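Local coordinates for Non-structural protein 2 (Infectious bronchitis virus, PDB 7F52) that is a coronavirus non-structural protein whose precise role is not established, and which probably acts in the infected cell during viral replication, at residues V278-N283 with G290-E295. Numbering follows the deposited sequence.
Sequences VRIVEN and GTKGFE
The guanidinium of Arg279 has a carboxylate over one face: Glu295 OE2 sits above its centre, 3.1 Å from Arg279 CZ, with the two planes turned 46° apart. No N-H points at that oxygen, so the salt bridge, Arg279 NH2 to Glu295 OE2, 3.2 Å, works through charge rather than a directed hydrogen bond. On the other side of the sheet, one face of the Phe294 ring carries Val278 CG2, 3.9 Å from Phe294 CG, while Ile280 CG1 comes up obliquely near Phe294 CE1; His337, from the adjoining mixed sheet, meets the same ring.

Both arrangements follow from the antiparallel register of a beta hairpin whose strands, 276-281 and 293-297, form one end of a four-stranded sheet. Arg279 and Glu295 are a hydrogen-bonded pair, joined by two backbone bonds of 2.8 Å between N of each and O of the other. Each CG is anti to its own backbone N (chi1 172° and -173°), which sends the chains out side by side, and a bend at chi3 turns the guanidinium across the carboxylate. Val281 and Gly293 form the next hydrogen-bonded pair, and Phe294 faces Ile280 between them. Nearer the connecting loop, on the Phe294 side, Glu282 OE2 and Lys292 NZ make a long salt bridge of 3.8 Å. Each face thus mixes apolar contact and charge; solvent probably weakens the partly exposed Arg279-Glu295 attraction, while nearly straight backbone bonds fix the register.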
loop_
_atom_site.group_PDB
_atom_site.type_symbol
_atom_site.label_atom_id
_atom_site.label_comp_id
_atom_site.label_asym_id
_atom_site.label_seq_id
_atom_site.Cartn_x
_atom_site.Cartn_y
_atom_site.Cartn_z
ATOM N N VAL A 278 10.464 -8.613 -11.431
ATOM C CA VAL A 278 11.655 -8.325 -10.654
ATOM C C VAL A 278 12.817 -8.380 -11.598
ATOM O O VAL A 278 12.772 -9.018 -12.650
ATOM C CB VAL A 278 11.885 -9.320 -9.439
ATOM C CG1 VAL A 278 10.775 -9.203 -8.406
ATOM C CG2 VAL A 278 12.006 -10.754 -9.911
ATOM N N ARG A 279 13.857 -7.674 -11.208
ATOM C CA ARG A 279 15.140 -7.775 -11.849
ATOM C C ARG A 279 15.933 -8.875 -11.117
ATOM O O ARG A 279 15.837 -8.984 -9.894
ATOM C CB ARG A 279 15.815 -6.415 -11.794
ATOM C CG ARG A 279 17.232 -6.379 -12.239
ATOM C CD ARG A 279 17.787 -4.965 -12.058
ATOM N NE ARG A 279 16.750 -3.925 -11.992
ATOM C CZ ARG A 279 17.018 -2.612 -11.969
ATOM N NH1 ARG A 279 18.280 -2.195 -12.023
ATOM N NH2 ARG A 279 16.039 -1.704 -11.920
ATOM N N ILE A 280 16.661 -9.713 -11.856
ATOM C CA ILE A 280 17.471 -10.757 -11.234
ATOM C C ILE A 280 18.888 -10.246 -11.018
ATOM O O ILE A 280 19.656 -10.044 -11.970
ATOM C CB ILE A 280 17.543 -12.054 -12.076
ATOM C CG1 ILE A 280 16.151 -12.647 -12.302
ATOM C CG2 ILE A 280 18.466 -13.093 -11.387
ATOM C CD1 ILE A 280 16.069 -13.518 -13.550
ATOM N N VAL A 281 19.237 -10.028 -9.762
ATOM C CA VAL A 281 20.564 -9.532 -9.461
ATOM C C VAL A 281 21.518 -10.675 -9.131
ATOM O O VAL A 281 21.213 -11.565 -8.333
ATOM C CB VAL A 281 20.540 -8.536 -8.308
ATOM C CG1 VAL A 281 21.952 -8.090 -7.992
ATOM C CG2 VAL A 281 19.657 -7.345 -8.676
ATOM N N GLU A 282 22.679 -10.608 -9.769
ATOM C CA GLU A 282 23.726 -11.606 -9.691
ATOM C C GLU A 282 24.837 -11.138 -8.751
ATOM O O GLU A 282 25.085 -9.937 -8.619
ATOM C CB GLU A 282 24.263 -11.859 -11.096
ATOM C CG GLU A 282 23.346 -12.745 -11.925
ATOM C CD GLU A 282 23.561 -12.582 -13.415
ATOM O OE1 GLU A 282 23.705 -11.424 -13.874
ATOM O OE2 GLU A 282 23.587 -13.612 -14.125
ATOM N N ASN A 283 25.488 -12.097 -8.091
ATOM C CA ASN A 283 26.569 -11.844 -7.122
ATOM C C ASN A 283 26.244 -10.843 -6.015
ATOM O O ASN A 283 26.957 -9.857 -5.828
ATOM C CB ASN A 283 27.833 -11.381 -7.846
ATOM C CG ASN A 283 28.570 -12.525 -8.509
ATOM O OD1 ASN A 283 28.658 -12.593 -9.738
ATOM N ND2 ASN A 283 29.085 -13.450 -7.699
ATOM N N GLY A 290 27.990 -16.638 -6.049
ATOM C CA GLY A 290 27.076 -17.328 -6.937
ATOM C C GLY A 290 25.607 -17.010 -6.702
ATOM O O GLY A 290 24.773 -17.225 -7.584
ATOM N N THR A 291 25.297 -16.496 -5.513
ATOM C CA THR A 291 23.922 -16.295 -5.056
ATOM C C THR A 291 23.206 -15.153 -5.771
ATOM O O THR A 291 23.765 -14.065 -5.955
ATOM C CB THR A 291 23.889 -16.004 -3.547
ATOM O OG1 THR A 291 24.622 -17.016 -2.846
ATOM C CG2 THR A 291 22.457 -15.965 -3.036
ATOM N N LYS A 292 21.961 -15.393 -6.164
ATOM C CA LYS A 292 21.199 -14.384 -6.883
ATOM C C LYS A 292 20.200 -13.762 -5.935
ATOM O O LYS A 292 19.775 -14.390 -4.968
ATOM C CB LYS A 292 20.468 -14.979 -8.104
ATOM C CG LYS A 292 21.362 -15.514 -9.196
ATOM C CD LYS A 292 20.528 -16.283 -10.199
ATOM C CE LYS A 292 21.367 -17.226 -11.069
ATOM N NZ LYS A 292 22.313 -16.510 -11.967
ATOM N N GLY A 293 19.824 -12.523 -6.219
ATOM C CA GLY A 293 18.735 -11.899 -5.494
ATOM C C GLY A 293 17.790 -11.225 -6.472
ATOM O O GLY A 293 18.073 -11.122 -7.661
ATOM N N PHE A 294 16.660 -10.770 -5.954
ATOM C CA PHE A 294 15.670 -10.090 -6.751
ATOM C C PHE A 294 15.554 -8.618 -6.361
ATOM O O PHE A 294 15.666 -8.260 -5.163
ATOM C CB PHE A 294 14.310 -10.762 -6.598
ATOM C CG PHE A 294 14.288 -12.184 -7.044
ATOM C CD1 PHE A 294 15.173 -12.633 -8.008
ATOM C CD2 PHE A 294 13.363 -13.070 -6.528
ATOM C CE1 PHE A 294 15.152 -13.953 -8.430
ATOM C CE2 PHE A 294 13.340 -14.399 -6.954
ATOM C CZ PHE A 294 14.237 -14.833 -7.900
ATOM N N GLU A 295 15.324 -7.784 -7.383
ATOM C CA GLU A 295 15.004 -6.373 -7.212
ATOM C C GLU A 295 13.733 -5.978 -7.981
ATOM O O GLU A 295 13.744 -5.808 -9.191
ATOM C CB GLU A 295 16.162 -5.500 -7.677
ATOM C CG GLU A 295 15.951 -4.018 -7.374
ATOM C CD GLU A 295 17.028 -3.141 -7.984
ATOM O OE1 GLU A 295 18.218 -3.291 -7.613
ATOM O OE2 GLU A 295 16.678 -2.313 -8.860
#